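Local coordinates for DUF3836 domain-containing protein (Bacteroides vulgatus, PDB 4R8O) that is of unknown function but folds as a single-layer antiparallel beta sheet thought to have evolved from beta-hairpin repeats, at residues N61-Y73 / E81-I93. Sequence-based numbering, arbitrary orientation.
Sequences NRWENNLCIRYTY and EYYKWNSKKKEYI
Arg70 lays its guanidinium flat over Tyr83, the planes only 16° apart and Arg70 CZ 4.1 Å from the ring centroid, almost on the normal: a stacked cation-pi pair. Its extended chain also runs CD past Tyr83 CE1. On the same face of the sheet Tyr92 reaches in from strand 91-102. One side of its ring takes Cys68 CB, 3.6 Å from Tyr92 CE1, with the Cys68 sulfur farther off above the centre; the other takes the edge of the Trp85 indole, through CE3, toward the rim. Cys68 SG is swung anti to the backbone N (chi1 -170°), which brings it in plane with the edge of the Arg70 guanidinium. Trp85 in turn carries Asn65 CB over its five-membered ring, 3.7 Å from the centroid. The Asn65 side chain crosses the end of Tyr92 at about a right angle, Asn65 ND2 lying 3.0 Å from Tyr92 OH. That hydroxyl bonds to Glu52 on strand 48-57, and Asn65 OD1 to Gln54. Cutting Tyr92 back to an alanine is likely to leave Cys68 and Trp85 without the ring between them, and Glu52 without its hydroxyl mate. Across the opposite face Lys84 NZ bonds to Asn66 OD1 at 2.9 Å, and Ile69 CG1 lies alongside Tyr82. Paired backbone bonds join Cys68 to Tyr83 and Arg70 to Glu81; Trp85 N donates to Asn66 O. This is a beta-hairpin ladder, strands 62-73 and 78-86, within a single-layer meandering sheet.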
loop_
_atom_site.group_PDB
_atom_site.type_symbol
_atom_site.label_atom_id
_atom_site.label_comp_id
_atom_site.label_asym_id
_atom_site.label_seq_id
_atom_site.Cartn_x
_atom_site.Cartn_y
_atom_site.Cartn_z
ATOM N N ASN A 61 -7.511 -3.709 17.237
ATOM C CA ASN A 61 -7.015 -4.972 16.746
ATOM C C ASN A 61 -7.449 -5.316 15.307
ATOM O O ASN A 61 -8.067 -6.336 15.042
ATOM C CB ASN A 61 -7.392 -6.073 17.737
ATOM C CG ASN A 61 -6.496 -7.293 17.615
ATOM O OD1 ASN A 61 -5.554 -7.471 18.404
ATOM N ND2 ASN A 61 -6.748 -8.113 16.608
ATOM N N ARG A 62 -7.118 -4.434 14.381
ATOM C CA ARG A 62 -7.518 -4.604 12.992
ATOM C C ARG A 62 -6.659 -3.756 12.092
ATOM O O ARG A 62 -6.025 -2.806 12.547
ATOM C CB ARG A 62 -9.001 -4.229 12.794
ATOM C CG ARG A 62 -9.372 -2.783 13.130
ATOM C CD ARG A 62 -10.843 -2.520 12.872
ATOM N NE ARG A 62 -11.095 -2.486 11.432
ATOM C CZ ARG A 62 -11.091 -1.396 10.644
ATOM N NH1 ARG A 62 -10.913 -0.158 11.125
ATOM N NH2 ARG A 62 -11.319 -1.545 9.337
ATOM N N TRP A 63 -6.699 -4.092 10.805
ATOM C CA TRP A 63 -6.019 -3.340 9.742
ATOM C C TRP A 63 -6.896 -2.180 9.269
ATOM O O TRP A 63 -7.983 -2.428 8.732
ATOM C CB TRP A 63 -5.710 -4.254 8.539
ATOM C CG TRP A 63 -4.575 -5.216 8.753
ATOM C CD1 TRP A 63 -4.643 -6.570 8.706
ATOM C CD2 TRP A 63 -3.199 -4.891 8.992
ATOM N NE1 TRP A 63 -3.419 -7.117 8.924
ATOM C CE2 TRP A 63 -2.503 -6.118 9.110
ATOM C CE3 TRP A 63 -2.488 -3.686 9.131
ATOM C CZ2 TRP A 63 -1.107 -6.185 9.354
ATOM C CZ3 TRP A 63 -1.087 -3.742 9.366
ATOM C CH2 TRP A 63 -0.419 -4.982 9.476
ATOM N N GLU A 64 -6.421 -0.937 9.416
ATOM C CA GLU A 64 -7.208 0.264 9.021
ATOM C C GLU A 64 -6.679 0.940 7.744
ATOM O O GLU A 64 -5.477 1.236 7.629
ATOM C CB GLU A 64 -7.271 1.272 10.166
ATOM C CG GLU A 64 -7.842 0.688 11.449
ATOM C CD GLU A 64 -8.102 1.718 12.533
ATOM O OE1 GLU A 64 -7.555 2.839 12.447
ATOM O OE2 GLU A 64 -8.815 1.383 13.511
ATOM N N ASN A 65 -7.588 1.202 6.807
ATOM C CA ASN A 65 -7.223 1.838 5.536
ATOM C C ASN A 65 -6.665 3.219 5.788
ATOM O O ASN A 65 -7.142 3.915 6.668
ATOM C CB ASN A 65 -8.425 1.895 4.615
ATOM C CG ASN A 65 -8.822 0.524 4.126
ATOM O OD1 ASN A 65 -8.977 -0.401 4.916
ATOM N ND2 ASN A 65 -8.980 0.376 2.840
ATOM N N ASN A 66 -5.606 3.587 5.078
ATOM C CA ASN A 66 -4.958 4.888 5.323
ATOM C C ASN A 66 -4.677 5.611 4.013
ATOM O O ASN A 66 -5.364 6.556 3.662
ATOM C CB ASN A 66 -3.684 4.702 6.192
ATOM C CG ASN A 66 -2.868 5.992 6.324
ATOM O OD1 ASN A 66 -3.427 7.088 6.421
ATOM N ND2 ASN A 66 -1.549 5.873 6.300
ATOM N N LEU A 67 -3.664 5.132 3.307
ATOM C CA LEU A 67 -3.180 5.696 2.063
ATOM C C LEU A 67 -3.268 4.656 0.987
ATOM O O LEU A 67 -3.279 3.455 1.278
ATOM C CB LEU A 67 -1.709 6.118 2.208
ATOM C CG LEU A 67 -1.468 7.311 3.145
ATOM C CD1 LEU A 67 0.028 7.585 3.388
ATOM C CD2 LEU A 67 -2.155 8.571 2.621
ATOM N N CYS A 68 -3.287 5.122 -0.258
ATOM C CA CYS A 68 -3.354 4.242 -1.440
ATOM C C CYS A 68 -2.796 5.019 -2.604
ATOM O O CYS A 68 -3.200 6.147 -2.840
ATOM C CB CYS A 68 -4.783 3.889 -1.723
ATOM S SG CYS A 68 -5.017 2.600 -2.944
ATOM N N ILE A 69 -1.838 4.425 -3.281
ATOM C CA ILE A 69 -1.193 4.991 -4.440
ATOM C C ILE A 69 -1.593 4.185 -5.665
ATOM O O ILE A 69 -1.678 2.960 -5.590
ATOM C CB ILE A 69 0.308 4.825 -4.357
ATOM C CG1 ILE A 69 0.836 5.325 -2.999
ATOM C CG2 ILE A 69 0.962 5.573 -5.500
ATOM C CD1 ILE A 69 2.281 4.932 -2.724
ATOM N N ARG A 70 -1.783 4.871 -6.787
ATOM C CA ARG A 70 -2.238 4.267 -8.044
ATOM C C ARG A 70 -1.353 4.750 -9.155
ATOM O O ARG A 70 -1.051 5.933 -9.206
ATOM C CB ARG A 70 -3.691 4.616 -8.303
ATOM C CG ARG A 70 -4.571 3.900 -7.281
ATOM C CD ARG A 70 -6.076 3.843 -7.574
ATOM N NE ARG A 70 -6.719 3.614 -6.285
ATOM C CZ ARG A 70 -8.005 3.811 -5.971
ATOM N NH1 ARG A 70 -8.905 4.215 -6.871
ATOM N NH2 ARG A 70 -8.407 3.576 -4.715
ATOM N N TYR A 71 -0.887 3.826 -9.987
ATOM C CA TYR A 71 0.118 4.116 -11.006
ATOM C C TYR A 71 -0.513 3.925 -12.359
ATOM O O TYR A 71 -1.302 2.994 -12.541
ATOM C CB TYR A 71 1.290 3.179 -10.845
ATOM C CG TYR A 71 2.048 3.272 -9.509
ATOM C CD1 TYR A 71 3.037 4.247 -9.301
ATOM C CD2 TYR A 71 1.821 2.346 -8.476
ATOM C CE1 TYR A 71 3.760 4.316 -8.105
ATOM C CE2 TYR A 71 2.547 2.407 -7.270
ATOM C CZ TYR A 71 3.513 3.393 -7.100
ATOM O OH TYR A 71 4.252 3.468 -5.942
ATOM N N THR A 72 -0.228 4.849 -13.275
ATOM C CA THR A 72 -0.730 4.799 -14.633
ATOM C C THR A 72 0.431 4.958 -15.576
ATOM O O THR A 72 1.298 5.823 -15.376
ATOM C CB THR A 72 -1.711 5.917 -14.860
ATOM O OG1 THR A 72 -2.721 5.835 -13.849
ATOM C CG2 THR A 72 -2.336 5.822 -16.253
ATOM N N TYR A 73 0.435 4.137 -16.613
ATOM C CA TYR A 73 1.544 4.072 -17.529
ATOM C C TYR A 73 1.060 4.611 -18.860
ATOM O O TYR A 73 0.161 4.042 -19.464
ATOM C CB TYR A 73 2.074 2.641 -17.626
ATOM C CG TYR A 73 2.513 2.088 -16.279
ATOM C CD1 TYR A 73 3.737 2.450 -15.718
ATOM C CD2 TYR A 73 1.688 1.217 -15.551
ATOM C CE1 TYR A 73 4.143 1.946 -14.484
ATOM C CE2 TYR A 73 2.074 0.718 -14.310
ATOM C CZ TYR A 73 3.299 1.096 -13.772
ATOM O OH TYR A 73 3.676 0.598 -12.551
ATOM N N GLU A 81 -0.841 8.739 -8.457
ATOM C CA GLU A 81 -1.839 9.521 -7.755
ATOM C C GLU A 81 -2.023 8.981 -6.368
ATOM O O GLU A 81 -2.017 7.764 -6.190
ATOM C CB GLU A 81 -3.146 9.422 -8.472
ATOM C CG GLU A 81 -3.176 10.049 -9.830
ATOM C CD GLU A 81 -4.567 9.874 -10.454
ATOM O OE1 GLU A 81 -4.946 8.708 -10.704
ATOM O OE2 GLU A 81 -5.280 10.887 -10.654
ATOM N N TYR A 82 -2.272 9.871 -5.405
ATOM C CA TYR A 82 -2.300 9.506 -3.998
ATOM C C TYR A 82 -3.676 9.732 -3.467
ATOM O O TYR A 82 -4.258 10.804 -3.683
ATOM C CB TYR A 82 -1.311 10.404 -3.223
ATOM C CG TYR A 82 0.119 10.256 -3.691
ATOM C CD1 TYR A 82 0.656 11.070 -4.703
ATOM C CD2 TYR A 82 0.944 9.312 -3.123
ATOM C CE1 TYR A 82 1.994 10.905 -5.132
ATOM C CE2 TYR A 82 2.269 9.166 -3.516
ATOM C CZ TYR A 82 2.784 9.942 -4.520
ATOM O OH TYR A 82 4.085 9.698 -4.881
ATOM N N TYR A 83 -4.186 8.763 -2.713
ATOM C CA TYR A 83 -5.544 8.845 -2.183
ATOM C C TYR A 83 -5.476 8.694 -0.699
ATOM O O TYR A 83 -4.646 7.933 -0.196
ATOM C CB TYR A 83 -6.374 7.693 -2.750
ATOM C CG TYR A 83 -6.661 7.762 -4.242
ATOM C CD1 TYR A 83 -5.695 7.457 -5.159
ATOM C CD2 TYR A 83 -7.959 8.061 -4.724
ATOM C CE1 TYR A 83 -5.960 7.506 -6.537
ATOM C CE2 TYR A 83 -8.245 8.077 -6.078
ATOM C CZ TYR A 83 -7.271 7.810 -6.970
ATOM O OH TYR A 83 -7.596 7.866 -8.301
ATOM N N LYS A 84 -6.347 9.388 0.027
ATOM C CA LYS A 84 -6.435 9.195 1.479
ATOM C C LYS A 84 -7.805 8.651 1.808
ATOM O O LYS A 84 -8.798 9.008 1.156
ATOM C CB LYS A 84 -6.154 10.497 2.233
ATOM C CG LYS A 84 -6.010 10.295 3.739
ATOM C CD LYS A 84 -5.015 11.264 4.411
ATOM C CE LYS A 84 -4.179 10.619 5.536
ATOM N NZ LYS A 84 -4.845 9.611 6.425
ATOM N N TRP A 85 -7.840 7.746 2.782
ATOM C CA TRP A 85 -9.079 7.111 3.228
ATOM C C TRP A 85 -9.876 8.081 4.090
ATOM O O TRP A 85 -9.314 8.736 4.958
ATOM C CB TRP A 85 -8.743 5.855 4.063
ATOM C CG TRP A 85 -9.948 5.136 4.535
ATOM C CD1 TRP A 85 -10.479 5.161 5.796
ATOM C CD2 TRP A 85 -10.811 4.312 3.749
ATOM N NE1 TRP A 85 -11.619 4.377 5.847
ATOM C CE2 TRP A 85 -11.839 3.844 4.602
ATOM C CE3 TRP A 85 -10.814 3.913 2.412
ATOM C CZ2 TRP A 85 -12.871 3.016 4.150
ATOM C CZ3 TRP A 85 -11.857 3.071 1.944
ATOM C CH2 TRP A 85 -12.859 2.631 2.820
ATOM N N ASN A 86 -11.181 8.165 3.884
ATOM C CA ASN A 86 -12.015 8.903 4.800
ATOM C C ASN A 86 -13.043 7.995 5.407
ATOM O O ASN A 86 -13.830 7.366 4.703
ATOM C CB ASN A 86 -12.684 10.099 4.166
ATOM C CG ASN A 86 -13.602 10.824 5.139
ATOM O OD1 ASN A 86 -13.847 10.357 6.264
ATOM N ND2 ASN A 86 -14.123 11.953 4.720
ATOM N N SER A 87 -13.060 8.023 6.734
ATOM C CA SER A 87 -13.912 7.173 7.527
ATOM C C SER A 87 -15.375 7.447 7.285
ATOM O O SER A 87 -16.106 6.557 6.832
ATOM C CB SER A 87 -13.577 7.342 8.994
ATOM O OG SER A 87 -12.280 6.821 9.218
ATOM N N LYS A 88 -15.772 8.698 7.508
ATOM C CA LYS A 88 -17.186 9.087 7.418
ATOM C C LYS A 88 -17.765 8.833 6.031
ATOM O O LYS A 88 -18.946 8.554 5.923
ATOM C CB LYS A 88 -17.441 10.536 7.935
ATOM C CG LYS A 88 -17.314 10.623 9.457
ATOM C CD LYS A 88 -17.748 11.955 10.067
ATOM C CE LYS A 88 -17.741 11.845 11.592
ATOM N NZ LYS A 88 -18.116 13.098 12.305
ATOM N N LYS A 89 -16.934 8.871 4.989
ATOM C CA LYS A 89 -17.389 8.557 3.637
ATOM C C LYS A 89 -17.181 7.082 3.316
ATOM O O LYS A 89 -17.948 6.519 2.544
ATOM C CB LYS A 89 -16.738 9.482 2.611
ATOM C CG LYS A 89 -17.760 10.132 1.708
ATOM C CD LYS A 89 -17.156 11.072 0.682
ATOM C CE LYS A 89 -16.656 12.362 1.314
ATOM N NZ LYS A 89 -17.704 13.186 1.986
ATOM N N LYS A 90 -16.178 6.463 3.939
ATOM C CA LYS A 90 -15.795 5.077 3.674
ATOM C C LYS A 90 -15.278 4.921 2.244
ATOM O O LYS A 90 -15.644 3.989 1.527
ATOM C CB LYS A 90 -16.921 4.073 3.978
ATOM C CG LYS A 90 -17.429 4.161 5.402
ATOM C CD LYS A 90 -18.488 3.120 5.679
ATOM C CE LYS A 90 -18.985 3.256 7.107
ATOM N NZ LYS A 90 -20.226 2.469 7.334
ATOM N N GLU A 91 -14.420 5.852 1.844
ATOM C CA GLU A 91 -13.893 5.916 0.492
ATOM C C GLU A 91 -12.473 6.392 0.505
ATOM O O GLU A 91 -12.101 7.169 1.383
ATOM C CB GLU A 91 -14.673 6.923 -0.325
ATOM C CG GLU A 91 -16.124 6.535 -0.531
ATOM C CD GLU A 91 -16.866 7.486 -1.430
ATOM O OE1 GLU A 91 -16.225 8.278 -2.169
ATOM O OE2 GLU A 91 -18.114 7.425 -1.387
ATOM N N TYR A 92 -11.701 5.955 -0.491
ATOM C CA TYR A 92 -10.328 6.427 -0.695
ATOM C C TYR A 92 -10.493 7.655 -1.563
ATOM O O TYR A 92 -10.827 7.539 -2.743
ATOM C CB TYR A 92 -9.415 5.377 -1.402
ATOM C CG TYR A 92 -8.664 4.467 -0.473
ATOM C CD1 TYR A 92 -7.595 4.948 0.295
ATOM C CD2 TYR A 92 -8.973 3.122 -0.374
ATOM C CE1 TYR A 92 -6.875 4.106 1.157
ATOM C CE2 TYR A 92 -8.295 2.281 0.497
ATOM C CZ TYR A 92 -7.240 2.762 1.267
ATOM O OH TYR A 92 -6.538 1.936 2.163
ATOM N N ILE A 93 -10.243 8.831 -0.998
ATOM C CA ILE A 93 -10.383 10.095 -1.741
ATOM C C ILE A 93 -9.062 10.602 -2.307
ATOM O O ILE A 93 -8.133 10.805 -1.551
ATOM C CB ILE A 93 -10.999 11.186 -0.833
ATOM C CG1 ILE A 93 -12.404 10.751 -0.397
ATOM C CG2 ILE A 93 -11.099 12.518 -1.584
ATOM C CD1 ILE A 93 -12.997 11.552 0.729
#